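Local coordinates for protein putative TRAP PERIPLASMIC SOLUTE BINDING PROTEIN (Haemophilus influenzae, PDB 4PBQ) that binds L-gulonate in its central cleft and probably delivers such sugar acids to a TRAP transporter of the inner membrane, at residues V76-R80 against K133-K137; E85-L91 against P233-S239; I99-W103 against I123-I127; E114-V118 against I323-K327; L139-M143 against Y261-W266. All blocks are in the same frame, centred on the assembly; numbering follows the deposited sequence. Where two conformers were deposited one is given.

Interaction 1 of 5, residues V76-R80 against K133-K137. With SO4 (sulfate ion), chain E.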
# COMPACT_ATOMS: atom_id res chain seq x y z
N VAL A 76 -2.43 -10.60 6.78
CA VAL A 76 -2.26 -9.97 8.08
C VAL A 76 -2.53 -10.97 9.22
O VAL A 76 -1.71 -11.09 10.15
CB VAL A 76 -3.18 -8.73 8.26
CG1 VAL A 76 -3.01 -8.14 9.69
CG2 VAL A 76 -2.85 -7.67 7.27
N ASN A 77 -3.66 -11.67 9.17
CA ASN A 77 -3.99 -12.61 10.25
C ASN A 77 -3.01 -13.77 10.35
O ASN A 77 -2.69 -14.23 11.46
CB ASN A 77 -5.41 -13.09 10.06
CG ASN A 77 -6.40 -11.99 10.42
OD1 ASN A 77 -6.12 -11.19 11.31
ND2 ASN A 77 -7.51 -11.92 9.72
N GLY A 78 -2.53 -14.23 9.21
CA GLY A 78 -1.54 -15.30 9.19
C GLY A 78 -0.21 -14.86 9.79
O GLY A 78 0.45 -15.65 10.46
N LEU A 79 0.19 -13.62 9.55
CA LEU A 79 1.40 -13.07 10.19
C LEU A 79 1.21 -13.06 11.71
O LEU A 79 2.09 -13.45 12.47
CB LEU A 79 1.69 -11.65 9.68
CG LEU A 79 2.19 -11.56 8.25
CD1 LEU A 79 2.02 -10.14 7.71
CD2 LEU A 79 3.67 -11.98 8.18
N ARG A 80 0.03 -12.65 12.15
CA ARG A 80 -0.18 -12.54 13.58
C ARG A 80 -0.22 -13.91 14.28
O ARG A 80 0.29 -14.03 15.39
CB ARG A 80 -1.46 -11.77 13.87
CG ARG A 80 -1.47 -10.35 13.30
CD ARG A 80 -2.74 -9.63 13.74
NE ARG A 80 -2.72 -9.40 15.18
CZ ARG A 80 -3.77 -9.00 15.89
NH1 ARG A 80 -4.94 -8.74 15.30
NH2 ARG A 80 -3.65 -8.85 17.20
N LYS A 133 3.49 -5.59 19.30
CA LYS A 133 2.41 -5.81 20.26
C LYS A 133 1.29 -6.68 19.69
O LYS A 133 0.53 -7.32 20.43
CB LYS A 133 1.82 -4.45 20.67
CG LYS A 133 0.62 -4.51 21.57
CD LYS A 133 0.22 -3.10 22.02
CE LYS A 133 -1.00 -3.10 22.95
NZ LYS A 133 -1.30 -1.71 23.44
N TYR A 134 1.19 -6.70 18.37
CA TYR A 134 0.14 -7.46 17.68
C TYR A 134 0.70 -8.65 16.91
O TYR A 134 0.02 -9.22 16.04
CB TYR A 134 -0.63 -6.53 16.74
CG TYR A 134 -1.16 -5.34 17.48
CD1 TYR A 134 -2.29 -5.45 18.28
CD2 TYR A 134 -0.51 -4.12 17.44
CE1 TYR A 134 -2.76 -4.37 19.01
CE2 TYR A 134 -0.98 -3.04 18.14
CZ TYR A 134 -2.11 -3.17 18.93
OH TYR A 134 -2.60 -2.08 19.66
N GLY A 135 1.95 -9.00 17.19
CA GLY A 135 2.51 -10.24 16.67
C GLY A 135 3.30 -10.10 15.37
O GLY A 135 3.61 -11.10 14.72
N ILE A 136 3.64 -8.88 15.00
CA ILE A 136 4.29 -8.69 13.71
C ILE A 136 5.58 -7.90 13.87
O ILE A 136 5.60 -6.85 14.53
CB ILE A 136 3.34 -7.99 12.71
CG1 ILE A 136 2.15 -8.87 12.37
CG2 ILE A 136 4.07 -7.63 11.41
CD1 ILE A 136 1.07 -8.19 11.50
N LYS A 137 6.64 -8.40 13.24
CA LYS A 137 7.89 -7.66 13.13
C LYS A 137 7.99 -6.99 11.76
O LYS A 137 7.96 -7.65 10.71
CB LYS A 137 9.08 -8.59 13.35
CG LYS A 137 10.42 -7.99 13.01
CD LYS A 137 10.86 -6.93 14.03
CE LYS A 137 12.23 -6.39 13.62
NZ LYS A 137 12.77 -5.48 14.66
S SO4 E . -7.13 -8.27 18.49
O1 SO4 E . -5.75 -7.94 18.82
O2 SO4 E . -7.53 -9.44 19.27
O3 SO4 E . -7.29 -8.57 17.06
O4 SO4 E . -7.97 -7.12 18.80
O HOH W 1 3.06 -13.67 15.75

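Interaction 2 of 5, residues E85-L91 against P233-S239. With 2UF (L-gulonate), chain D.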
# COMPACT_ATOMS: atom_id res chain seq x y z
N GLU A 85 4.44 -17.08 7.64
CA GLU A 85 5.65 -16.59 8.31
C GLU A 85 6.14 -15.19 7.90
O GLU A 85 6.79 -14.52 8.70
CB GLU A 85 6.77 -17.62 8.13
CG GLU A 85 6.45 -18.95 8.79
CD GLU A 85 5.68 -19.93 7.90
OE1 GLU A 85 5.40 -19.62 6.73
OE2 GLU A 85 5.37 -21.05 8.38
N ALA A 86 5.88 -14.80 6.65
CA ALA A 86 6.24 -13.45 6.18
C ALA A 86 5.25 -12.95 5.16
O ALA A 86 4.39 -13.68 4.66
CB ALA A 86 7.65 -13.44 5.60
N GLY A 87 5.32 -11.66 4.86
CA GLY A 87 4.42 -11.15 3.86
C GLY A 87 4.65 -9.70 3.55
O GLY A 87 5.39 -9.02 4.29
N ILE A 88 4.03 -9.26 2.47
CA ILE A 88 3.87 -7.82 2.22
C ILE A 88 2.40 -7.50 2.19
O ILE A 88 1.64 -8.14 1.48
CB ILE A 88 4.51 -7.37 0.90
CG1 ILE A 88 6.03 -7.70 0.90
CG2 ILE A 88 4.26 -5.85 0.68
CD1 ILE A 88 6.79 -7.28 -0.33
N THR A 89 2.02 -6.51 2.99
CA THR A 89 0.65 -6.01 3.01
C THR A 89 0.72 -4.49 3.04
O THR A 89 1.77 -3.92 3.31
CB THR A 89 -0.17 -6.47 4.23
OG1 THR A 89 0.28 -5.84 5.44
CG2 THR A 89 -0.09 -7.98 4.41
N GLY A 90 -0.44 -3.88 2.83
CA GLY A 90 -0.65 -2.48 3.17
C GLY A 90 -1.01 -2.34 4.63
O GLY A 90 -0.57 -3.12 5.50
N LEU A 91 -1.85 -1.35 4.94
CA LEU A 91 -1.98 -0.90 6.32
C LEU A 91 -3.28 -1.40 6.99
O LEU A 91 -3.83 -0.73 7.85
CB LEU A 91 -1.97 0.65 6.35
CG LEU A 91 -0.83 1.34 5.60
CD1 LEU A 91 -0.82 2.86 5.84
CD2 LEU A 91 0.51 0.77 6.00
N PRO A 233 2.09 2.58 1.22
CA PRO A 233 3.31 1.78 1.39
C PRO A 233 3.00 0.30 1.36
O PRO A 233 1.88 -0.10 1.68
CB PRO A 233 3.77 2.15 2.79
CG PRO A 233 2.75 3.03 3.36
CD PRO A 233 1.55 3.01 2.51
N GLY A 234 4.00 -0.50 1.00
CA GLY A 234 3.94 -1.94 1.12
C GLY A 234 4.91 -2.39 2.21
O GLY A 234 6.13 -2.21 2.08
N LEU A 235 4.38 -2.94 3.29
CA LEU A 235 5.16 -3.29 4.47
C LEU A 235 5.67 -4.72 4.36
O LEU A 235 4.89 -5.65 4.27
CB LEU A 235 4.31 -3.15 5.73
CG LEU A 235 4.12 -1.75 6.33
CD1 LEU A 235 3.83 -0.71 5.34
CD2 LEU A 235 2.99 -1.86 7.39
N LEU A 236 6.99 -4.89 4.41
CA LEU A 236 7.58 -6.23 4.45
C LEU A 236 7.70 -6.63 5.89
O LEU A 236 8.36 -5.96 6.69
CB LEU A 236 8.98 -6.20 3.84
CG LEU A 236 9.77 -7.49 3.91
CD1 LEU A 236 9.04 -8.63 3.20
CD2 LEU A 236 11.12 -7.25 3.25
N GLN A 237 7.06 -7.75 6.22
CA GLN A 237 6.84 -8.15 7.59
C GLN A 237 7.20 -9.61 7.81
O GLN A 237 7.09 -10.40 6.89
CB GLN A 237 5.36 -7.99 7.93
CG GLN A 237 4.87 -6.56 7.93
CD GLN A 237 3.36 -6.49 7.71
OE1 GLN A 237 2.58 -6.50 8.67
NE2 GLN A 237 2.96 -6.47 6.45
N ILE A 238 7.58 -9.95 9.04
CA ILE A 238 7.80 -11.35 9.41
C ILE A 238 6.99 -11.58 10.70
O ILE A 238 6.94 -10.72 11.57
CB ILE A 238 9.30 -11.67 9.55
CG1 ILE A 238 9.57 -13.14 9.83
CG2 ILE A 238 9.94 -10.87 10.61
CD1 ILE A 238 10.92 -13.60 9.21
N SER A 239 6.31 -12.71 10.78
CA SER A 239 5.62 -13.07 12.00
C SER A 239 6.57 -13.06 13.19
O SER A 239 7.70 -13.57 13.12
CB SER A 239 5.02 -14.46 11.88
OG SER A 239 4.47 -14.89 13.11
O6A 2UF D . -6.92 -3.71 -1.89
C6 2UF D . -6.42 -2.59 -2.06
O6B 2UF D . -6.90 -1.68 -2.76
C5 2UF D . -5.07 -2.32 -1.38
O5 2UF D . -4.36 -1.37 -2.14
C4 2UF D . -5.26 -1.79 0.06
O4 2UF D . -5.87 -2.80 0.87
C3 2UF D . -3.91 -1.35 0.65
O3 2UF D . -2.87 -2.38 0.50
C2 2UF D . -4.03 -0.99 2.14
O2 2UF D . -2.84 -0.29 2.44
C1 2UF D . -5.22 -0.02 2.41
O1 2UF D . -5.15 0.38 3.78
O HOH W 2 -0.07 -6.06 8.43

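Interaction 3 of 5, residues I99-W103 against I123-I127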
# COMPACT_ATOMS: atom_id res chain seq x y z
N ILE A 99 -3.11 3.75 14.57
CA ILE A 99 -1.84 4.42 14.33
C ILE A 99 -1.15 3.87 13.07
O ILE A 99 -0.46 4.60 12.35
CB ILE A 99 -0.90 4.38 15.56
CG1 ILE A 99 0.20 5.44 15.38
CG2 ILE A 99 -0.32 2.99 15.78
CD1 ILE A 99 0.72 6.02 16.66
N PHE A 100 -1.36 2.59 12.80
CA PHE A 100 -0.69 1.96 11.65
C PHE A 100 -1.18 2.48 10.31
O PHE A 100 -0.51 2.29 9.28
CB PHE A 100 -0.84 0.43 11.70
CG PHE A 100 -0.30 -0.17 12.97
CD1 PHE A 100 1.00 0.10 13.37
CD2 PHE A 100 -1.08 -0.99 13.75
CE1 PHE A 100 1.51 -0.44 14.55
CE2 PHE A 100 -0.59 -1.50 14.95
CZ PHE A 100 0.71 -1.23 15.35
N GLY A 101 -2.34 3.12 10.29
CA GLY A 101 -2.88 3.61 9.04
C GLY A 101 -2.49 5.04 8.67
O GLY A 101 -2.91 5.55 7.61
N VAL A 102 -1.69 5.69 9.52
CA VAL A 102 -1.39 7.11 9.37
C VAL A 102 -0.75 7.45 8.02
O VAL A 102 -0.98 8.53 7.49
CB VAL A 102 -0.52 7.64 10.54
CG1 VAL A 102 0.86 7.02 10.55
CG2 VAL A 102 -0.42 9.16 10.48
N TRP A 103 0.04 6.53 7.46
CA TRP A 103 0.80 6.84 6.23
C TRP A 103 -0.10 7.07 5.04
O TRP A 103 0.33 7.69 4.09
CB TRP A 103 1.82 5.73 5.91
CG TRP A 103 2.53 5.27 7.12
CD1 TRP A 103 2.47 4.04 7.71
CD2 TRP A 103 3.39 6.07 7.96
NE1 TRP A 103 3.23 4.02 8.85
CE2 TRP A 103 3.81 5.26 9.02
CE3 TRP A 103 3.85 7.39 7.90
CZ2 TRP A 103 4.65 5.72 10.01
CZ3 TRP A 103 4.70 7.84 8.90
CH2 TRP A 103 5.07 7.02 9.93
N ILE A 123 10.25 8.47 13.45
CA ILE A 123 8.85 8.30 13.82
C ILE A 123 8.23 7.07 13.10
O ILE A 123 7.48 6.32 13.70
CB ILE A 123 8.00 9.59 13.58
CG1 ILE A 123 6.54 9.37 13.98
CG2 ILE A 123 8.06 10.03 12.12
CD1 ILE A 123 6.35 8.94 15.43
N ALA A 124 8.60 6.85 11.84
CA ALA A 124 8.12 5.67 11.11
C ALA A 124 8.67 4.38 11.73
O ALA A 124 8.00 3.36 11.80
CB ALA A 124 8.53 5.78 9.64
N ASN A 125 9.93 4.43 12.16
CA ASN A 125 10.54 3.28 12.84
C ASN A 125 9.80 2.97 14.13
O ASN A 125 9.47 1.82 14.44
CB ASN A 125 12.02 3.54 13.12
CG ASN A 125 12.70 2.38 13.82
OD1 ASN A 125 13.24 1.48 13.17
ND2 ASN A 125 12.67 2.38 15.14
N LYS A 126 9.51 4.01 14.89
CA LYS A 126 8.88 3.86 16.19
C LYS A 126 7.46 3.30 16.06
O LYS A 126 7.07 2.42 16.83
CB LYS A 126 8.88 5.19 16.94
CG LYS A 126 8.17 5.15 18.29
CD LYS A 126 8.31 6.49 19.01
CE LYS A 126 7.37 6.57 20.21
NZ LYS A 126 5.95 6.76 19.78
N ILE A 127 6.71 3.78 15.08
CA ILE A 127 5.37 3.26 14.85
C ILE A 127 5.47 1.82 14.36
O ILE A 127 4.71 0.96 14.78
CB ILE A 127 4.59 4.15 13.86
CG1 ILE A 127 4.28 5.50 14.54
CG2 ILE A 127 3.31 3.46 13.43
CD1 ILE A 127 3.47 6.46 13.68

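Interaction 4 of 5, residues E114-V118 against I323-K327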
# COMPACT_ATOMS: atom_id res chain seq x y z
N GLU A 114 9.54 12.21 -1.00
CA GLU A 114 9.18 12.65 0.35
C GLU A 114 8.55 11.51 1.17
O GLU A 114 8.82 11.39 2.38
CB GLU A 114 8.23 13.86 0.30
CG GLU A 114 7.77 14.34 1.68
CD GLU A 114 7.11 15.69 1.62
OE1 GLU A 114 7.86 16.71 1.59
OE2 GLU A 114 5.86 15.75 1.57
N ALA A 115 7.72 10.68 0.54
CA ALA A 115 7.15 9.53 1.21
C ALA A 115 8.28 8.63 1.72
O ALA A 115 8.24 8.16 2.86
CB ALA A 115 6.21 8.75 0.29
N LYS A 116 9.30 8.43 0.89
CA LYS A 116 10.38 7.53 1.23
C LYS A 116 11.15 8.13 2.41
O LYS A 116 11.51 7.44 3.36
CB LYS A 116 11.30 7.32 0.02
CG LYS A 116 12.49 6.40 0.27
CD LYS A 116 13.30 6.25 -1.03
CE LYS A 116 14.47 5.29 -0.87
NZ LYS A 116 15.59 5.90 -0.10
N LYS A 117 11.40 9.44 2.34
CA LYS A 117 12.16 10.13 3.37
C LYS A 117 11.49 10.02 4.73
O LYS A 117 12.14 9.72 5.73
CB LYS A 117 12.36 11.59 2.99
CG LYS A 117 13.26 12.38 3.90
CD LYS A 117 13.33 13.84 3.46
CE LYS A 117 14.36 14.62 4.29
NZ LYS A 117 14.42 16.02 3.81
N VAL A 118 10.18 10.25 4.76
CA VAL A 118 9.46 10.15 6.02
C VAL A 118 9.41 8.70 6.52
O VAL A 118 9.52 8.45 7.71
CB VAL A 118 8.03 10.68 5.90
CG1 VAL A 118 7.25 10.35 7.15
CG2 VAL A 118 8.05 12.19 5.66
N ILE A 323 5.96 13.90 11.53
CA ILE A 323 6.00 13.55 10.11
C ILE A 323 6.42 14.78 9.29
O ILE A 323 7.30 14.71 8.43
CB ILE A 323 4.64 13.01 9.66
CG1 ILE A 323 4.46 11.57 10.18
CG2 ILE A 323 4.53 13.05 8.14
CD1 ILE A 323 3.07 10.99 9.98
N ASN A 324 5.81 15.91 9.59
CA ASN A 324 6.17 17.15 8.92
C ASN A 324 7.62 17.56 9.20
O ASN A 324 8.32 18.01 8.29
CB ASN A 324 5.19 18.27 9.29
CG ASN A 324 3.86 18.13 8.57
OD1 ASN A 324 3.80 17.55 7.49
ND2 ASN A 324 2.80 18.65 9.16
N GLU A 325 8.09 17.37 10.43
CA GLU A 325 9.48 17.67 10.76
C GLU A 325 10.49 16.78 10.01
O GLU A 325 11.62 17.20 9.77
CB GLU A 325 9.67 17.57 12.27
CG GLU A 325 8.90 18.67 13.01
CD GLU A 325 8.85 18.49 14.52
OE1 GLU A 325 9.11 17.37 15.02
OE2 GLU A 325 8.54 19.48 15.22
N ALA A 326 10.07 15.57 9.64
CA ALA A 326 10.95 14.65 8.91
C ALA A 326 11.02 14.94 7.41
O ALA A 326 11.89 14.41 6.72
CB ALA A 326 10.49 13.21 9.13
N LYS A 327 10.11 15.76 6.90
CA LYS A 327 10.12 16.11 5.48
C LYS A 327 11.33 16.95 5.12
O LYS A 327 11.91 17.66 5.97
CB LYS A 327 8.84 16.86 5.10
CG LYS A 327 7.59 16.00 5.18
CD LYS A 327 6.33 16.81 4.92
CE LYS A 327 5.07 15.92 4.99
NZ LYS A 327 3.83 16.66 4.74
OXT LYS A 327 11.73 16.95 3.94
O HOH W 3 10.65 16.46 1.64
O HOH W 4 4.18 17.64 2.00
O HOH W 5 14.09 19.21 4.81

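Interaction 5 of 5, residues L139-M143 against Y261-W266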
# COMPACT_ATOMS: atom_id res chain seq x y z
N LEU A 139 10.02 -5.31 8.85
CA LEU A 139 11.39 -5.31 8.33
C LEU A 139 11.68 -4.17 7.36
O LEU A 139 12.83 -3.73 7.27
CB LEU A 139 11.70 -6.64 7.63
CG LEU A 139 11.70 -7.87 8.54
CD1 LEU A 139 11.93 -9.14 7.72
CD2 LEU A 139 12.75 -7.69 9.63
N ALA A 140 10.68 -3.70 6.62
CA ALA A 140 10.89 -2.62 5.65
C ALA A 140 9.61 -1.93 5.23
O ALA A 140 8.57 -2.57 5.08
CB ALA A 140 11.59 -3.16 4.41
N TYR A 141 9.69 -0.62 5.02
CA TYR A 141 8.67 0.12 4.31
C TYR A 141 9.06 0.26 2.84
O TYR A 141 10.04 0.97 2.50
CB TYR A 141 8.58 1.53 4.87
CG TYR A 141 7.95 1.67 6.23
CD1 TYR A 141 6.56 1.64 6.39
CD2 TYR A 141 8.74 1.89 7.35
CE1 TYR A 141 5.99 1.80 7.65
CE2 TYR A 141 8.18 2.07 8.61
CZ TYR A 141 6.81 2.03 8.75
OH TYR A 141 6.26 2.20 9.99
N GLY A 142 8.31 -0.42 1.98
CA GLY A 142 8.45 -0.28 0.55
C GLY A 142 7.32 0.53 -0.04
O GLY A 142 6.43 1.00 0.66
N MSE A 143 7.32 0.64 -1.36
CA MSE A 143 6.37 1.49 -2.08
C MSE A 143 5.41 0.69 -2.95
O MSE A 143 5.81 -0.16 -3.75
CB MSE A 143 7.16 2.50 -2.94
CG MSE A 143 6.36 3.22 -3.99
SE MSE A 143 7.37 4.48 -5.09
CE MSE A 143 6.30 4.41 -6.68
N TYR A 261 16.59 -4.93 -0.03
CA TYR A 261 15.26 -4.99 -0.65
C TYR A 261 14.65 -3.58 -0.72
O TYR A 261 14.17 -3.15 -1.77
CB TYR A 261 14.33 -5.93 0.12
CG TYR A 261 12.88 -5.70 -0.25
CD1 TYR A 261 12.33 -6.33 -1.36
CD2 TYR A 261 12.08 -4.83 0.47
CE1 TYR A 261 11.02 -6.13 -1.72
CE2 TYR A 261 10.77 -4.60 0.09
CZ TYR A 261 10.25 -5.26 -1.01
OH TYR A 261 8.95 -5.06 -1.43
N GLN A 262 14.71 -2.85 0.39
CA GLN A 262 14.02 -1.56 0.48
C GLN A 262 14.63 -0.56 -0.50
O GLN A 262 13.90 0.12 -1.23
CB GLN A 262 14.07 -1.02 1.91
CG GLN A 262 13.37 0.31 2.06
CD GLN A 262 13.20 0.71 3.50
OE1 GLN A 262 12.86 -0.12 4.36
NE2 GLN A 262 13.42 1.98 3.78
N GLU A 263 15.96 -0.45 -0.52
CA GLU A 263 16.62 0.48 -1.42
C GLU A 263 16.29 0.14 -2.86
O GLU A 263 15.96 1.01 -3.66
CB GLU A 263 18.15 0.43 -1.24
CG GLU A 263 18.93 1.13 -2.35
CD GLU A 263 20.40 0.69 -2.43
OE1 GLU A 263 20.89 0.02 -1.49
OE2 GLU A 263 21.06 1.02 -3.45
N LYS A 264 16.39 -1.14 -3.20
CA LYS A 264 16.21 -1.56 -4.59
C LYS A 264 14.75 -1.47 -5.02
O LYS A 264 14.46 -1.16 -6.20
CB LYS A 264 16.73 -3.00 -4.78
CG LYS A 264 18.24 -3.10 -4.59
CD LYS A 264 19.00 -2.40 -5.71
CE LYS A 264 20.45 -2.80 -5.72
NZ LYS A 264 21.35 -1.65 -5.95
N GLU A 265 13.84 -1.75 -4.09
CA GLU A 265 12.42 -1.72 -4.42
C GLU A 265 11.92 -0.29 -4.66
O GLU A 265 11.16 -0.06 -5.59
CB GLU A 265 11.55 -2.38 -3.35
CG GLU A 265 10.11 -2.69 -3.84
CD GLU A 265 9.11 -1.56 -3.64
OE1 GLU A 265 9.44 -0.63 -2.88
OE2 GLU A 265 8.01 -1.61 -4.25
N TRP A 266 12.34 0.66 -3.83
CA TRP A 266 11.99 2.07 -4.07
C TRP A 266 12.49 2.51 -5.44
O TRP A 266 11.73 3.06 -6.21
CB TRP A 266 12.55 2.99 -2.98
CG TRP A 266 11.65 3.05 -1.78
CD1 TRP A 266 11.74 2.28 -0.66
CD2 TRP A 266 10.50 3.91 -1.59
NE1 TRP A 266 10.70 2.59 0.22
CE2 TRP A 266 9.95 3.60 -0.32
CE3 TRP A 266 9.89 4.92 -2.36
CZ2 TRP A 266 8.82 4.24 0.18
CZ3 TRP A 266 8.77 5.56 -1.85
CH2 TRP A 266 8.26 5.22 -0.59
O HOH W 6 14.89 -2.17 6.02

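Interaction 1 of 5, residues V76-R80 against K133-K137
Arg-80 and Tyr-134 run alongside each other in the same direction, the guanidinium plane turned 79° from the phenol ring. The ring does not stack on the guanidinium: NH2 of Arg-80 comes to the ring's edge, 3.8 Å from Tyr-134 CD1. Behind this pair the NE-H of Arg-80 donates to the backbone O of Tyr-134 (2.9 Å) in the carbonyl plane, on a lone pair, at 139° to the C=O bond. A bend at chi3 (68°) turns the end of the arginine chain so that NE faces this carbonyl while both terminal nitrogens point onward to a sulfate ion. NH1 binds sulfate O3 at 2.9 Å and NH2 binds sulfate O1 at 2.8 Å, a two-pronged, in-plane grip. The aliphatic part of the arginine lies roughly perpendicular to Ile-136, with Arg-80 CG 3.8 Å from Ile-136 CD1; Leu-79 CB rests on Ile-136 CG1 at 3.9 Å. Gly-135, at a backbone conformation that favours glycine, leads into strand 136-151, and a water can bond Arg-80 O or Gly-135 O, perhaps not both at once. The phenol OH of Tyr-134 bonds Asp-97. The contact thus joins the end of helix 72-81 to the start of the strand through apolar and polar contacts. With all three guanidinium nitrogens engaged, the group is fixed in rotation; the sulfate, probably from the crystallisation liquor, would balance its positive charge.

Interaction 2 of 5, residues E85-L91 against P233-S239
Thr-89 and Gln-237 meet on one face of an antiparallel strand pair, 86-89 against 231-239, in the central sheet of this family 7 solute-binding protein. Gly-87 and Gln-237 form a hydrogen-bonded pair, as do Thr-89 and Leu-235; Ala-86 with Ile-238 and Ile-88 with Leu-236 are non-hydrogen-bonded pairs. The Gln-237 side chain starts with CB 3.8 Å from Gly-87 O. CG lies beside the backbone N (chi1 -66°), and the extended chain beyond it brings the amide along its own strand to lie crosswise to Thr-89. NE2 donates to Thr-89 OG1 (2.9 Å), nearly in the amide plane, and also to Leu-235 O. That carbonyl therefore accepts two donors, Thr-89 N and Gln-237 NE2, which arrive from opposite faces of its plane. OE1 accepts a hydrogen bond from a water (2.7 Å from Gln-237 OE1) that also donates to Thr-89 OG1. The threonine hydroxyl donates its own hydrogen bond to Gly-90 O, tying the turn after the strand. There Leu-91 CD2 packs on Leu-235 CD1 at 3.7 Å. Past the strand's end, Gly-90 CA comes within 3.2 Å of gulonate O2, and Leu-91 N donates to that same oxygen at 2.9 Å.

Interaction 3 of 5, residues I99-W103 against I123-I127
Two aromatic rings of the 3-10 segment, Phe-100 and Trp-103, flank Ile-127 of the opposing helix. Over the centre of the Trp-103 ring lies CG1 of its neighbour Val-102, 3.7 Å above the plane, while the backbone of Ile-123 stands at the indole's edge. The far corner of the indole, CH2, reaches Ala-124, 3.5 Å from its CA and 3.7 Å from its CB, at an oblique tilt. Phe-100 carries Ile-99 CG2 on one face, offset toward the rim; at its edge, in the ring plane, CE1 comes 3.5 Å from the carbonyl O of Ile-127. Between the rings enters the side chain of Ile-127, its CB directed toward the 3-10 segment. CG1 lies beside its backbone N (chi1 -69°) and the chain is extended beyond it (chi2 -178°), which carries CD1 into a pocket formed by Ile-99 CG1 (3.8 Å), Trp-103 CZ2 (3.9 Å) and Val-102 CG1 (4.1 Å). The other branch, CG2, packs beside Phe-100 CD1, the two side chains running antiparallel alongside one another. No hydrogen bond crosses the contact: it is an apolar core. Helix 316-326 adds Ile-323 against Val-102 and Trp-103, and Val-319 against Ile-127. Helix 112-119 supplies Val-118 and Leu-119 to the indole, whose remaining neighbours include Leu-91 of the gulonate pocket and, edge to face, Tyr-141 of strand 136-151.

Interaction 4 of 5, residues E114-V118 against I323-K327
A salt-bridge network of Glu-114, Lys-117 and Lys-327 fastens the modelled C-terminus to helix 112-119. The Lys-117 chain, extended throughout with CG anti to the backbone N (chi1 -174°), runs past Ala-326 O and brings NZ to the terminal carboxylate, 2.8 Å from Lys-327 OXT. Glu-114 meets Lys-327 obliquely. Its carboxylate lies along the lysine's methylenes, with OE2 3.5 Å from Lys-327 CE, whereas the ion pair between Glu-114 OE2 and Lys-327 NZ is long, at 3.9 Å. Water closes that gap: one molecule donates to Glu-114 OE2 and accepts from Lys-327 NZ. A second donates to both Glu-114 OE1 and Lys-327 OXT, and so links two like-charged oxygens 4.5 Å apart. Glu-114 and Lys-327 have further partners: Glu-114 OE2 accepts from Lys-110 N, and Lys-327 NZ donates to Leu-108 O and to Asn-324 OD1, the latter at 2.9 Å. Below the charges Val-118 forms the apolar side. Its CG1 touches Ile-323 CG2 at 4.0 Å, the two side chains set nearly square to each other, while CG2 sits against Lys-327 CG at 3.9 Å. The ammonium of Lys-117 would offset part of the negative charge of the chain end. The arrangement is that of a helix-helix contact with a hydrophobic base and a charged, hydrated border, here joining the C-terminal helix 316-326 to helix 112-119.

Interaction 5 of 5, residues L139-M143 against Y261-W266
Strand 139-143 and helix 261-266 run almost parallel, their axes 10° apart and 7.6 Å away at closest approach. Trp-266 lies across the end of the strand segment. The CB of selenomethionine Met-143 sits over the indole's six-membered ring, 3.5 Å from the ring centroid and 8° off the normal, a CH-pi contact. Its CG is anti to the backbone N (chi1 166°), which carries the selenium on past the ring to an oblique Met-aromatic position, SE 4.5 Å from the same centroid. At the indole's edge NE1 donates to Tyr-141 O (2.9 Å), nearly in the ring plane. Glu-265, bent at chi2, turns its carboxylate to the backbone of Met-143: Met-143 N donates to Glu-265 OE1 (2.9 Å) from the syn side, tilted out of the carboxylate plane. OE2 lies 2.7 Å from Met-143 O; so close an approach suggests that the acid is protonated. Gln-262 OE1 takes a weak bond from Tyr-141 N, while its NE2 is held by Glu-120. Ala-140 CB comes to the edge of the Tyr-261 ring. Leu-139 and Ala-140 both face Leu-236, a classic beta bulge; helix 248-281 packs on the central sheet beside it.

How the interactions relate
Interactions 1, 2 and 5 share the central sheet: strand 231-239 pairs with 86-89 on one side and with 136-151 on the other, through Lys-137 O to Ile-238 N (2.9 Å) and Gly-234 O to Gly-142 N (2.8 Å). Interaction 2 reaches L-gulonate directly. Interaction 3, its centre about 14 Å from that of interaction 2, backs the pocket where Leu-91 CD1 meets Phe-100 O at 3.5 Å. Tyr-141 OH ties interaction 5 to Ala-124 O of interaction 3 at 2.8 Å. Interaction 4 adjoins both, with Ile-323 CD1 3.7 Å from Trp-103 CZ3 and Lys-116 CB 3.6 Å from Trp-266 CZ3; from interaction 1 its centre is about 26 Å away.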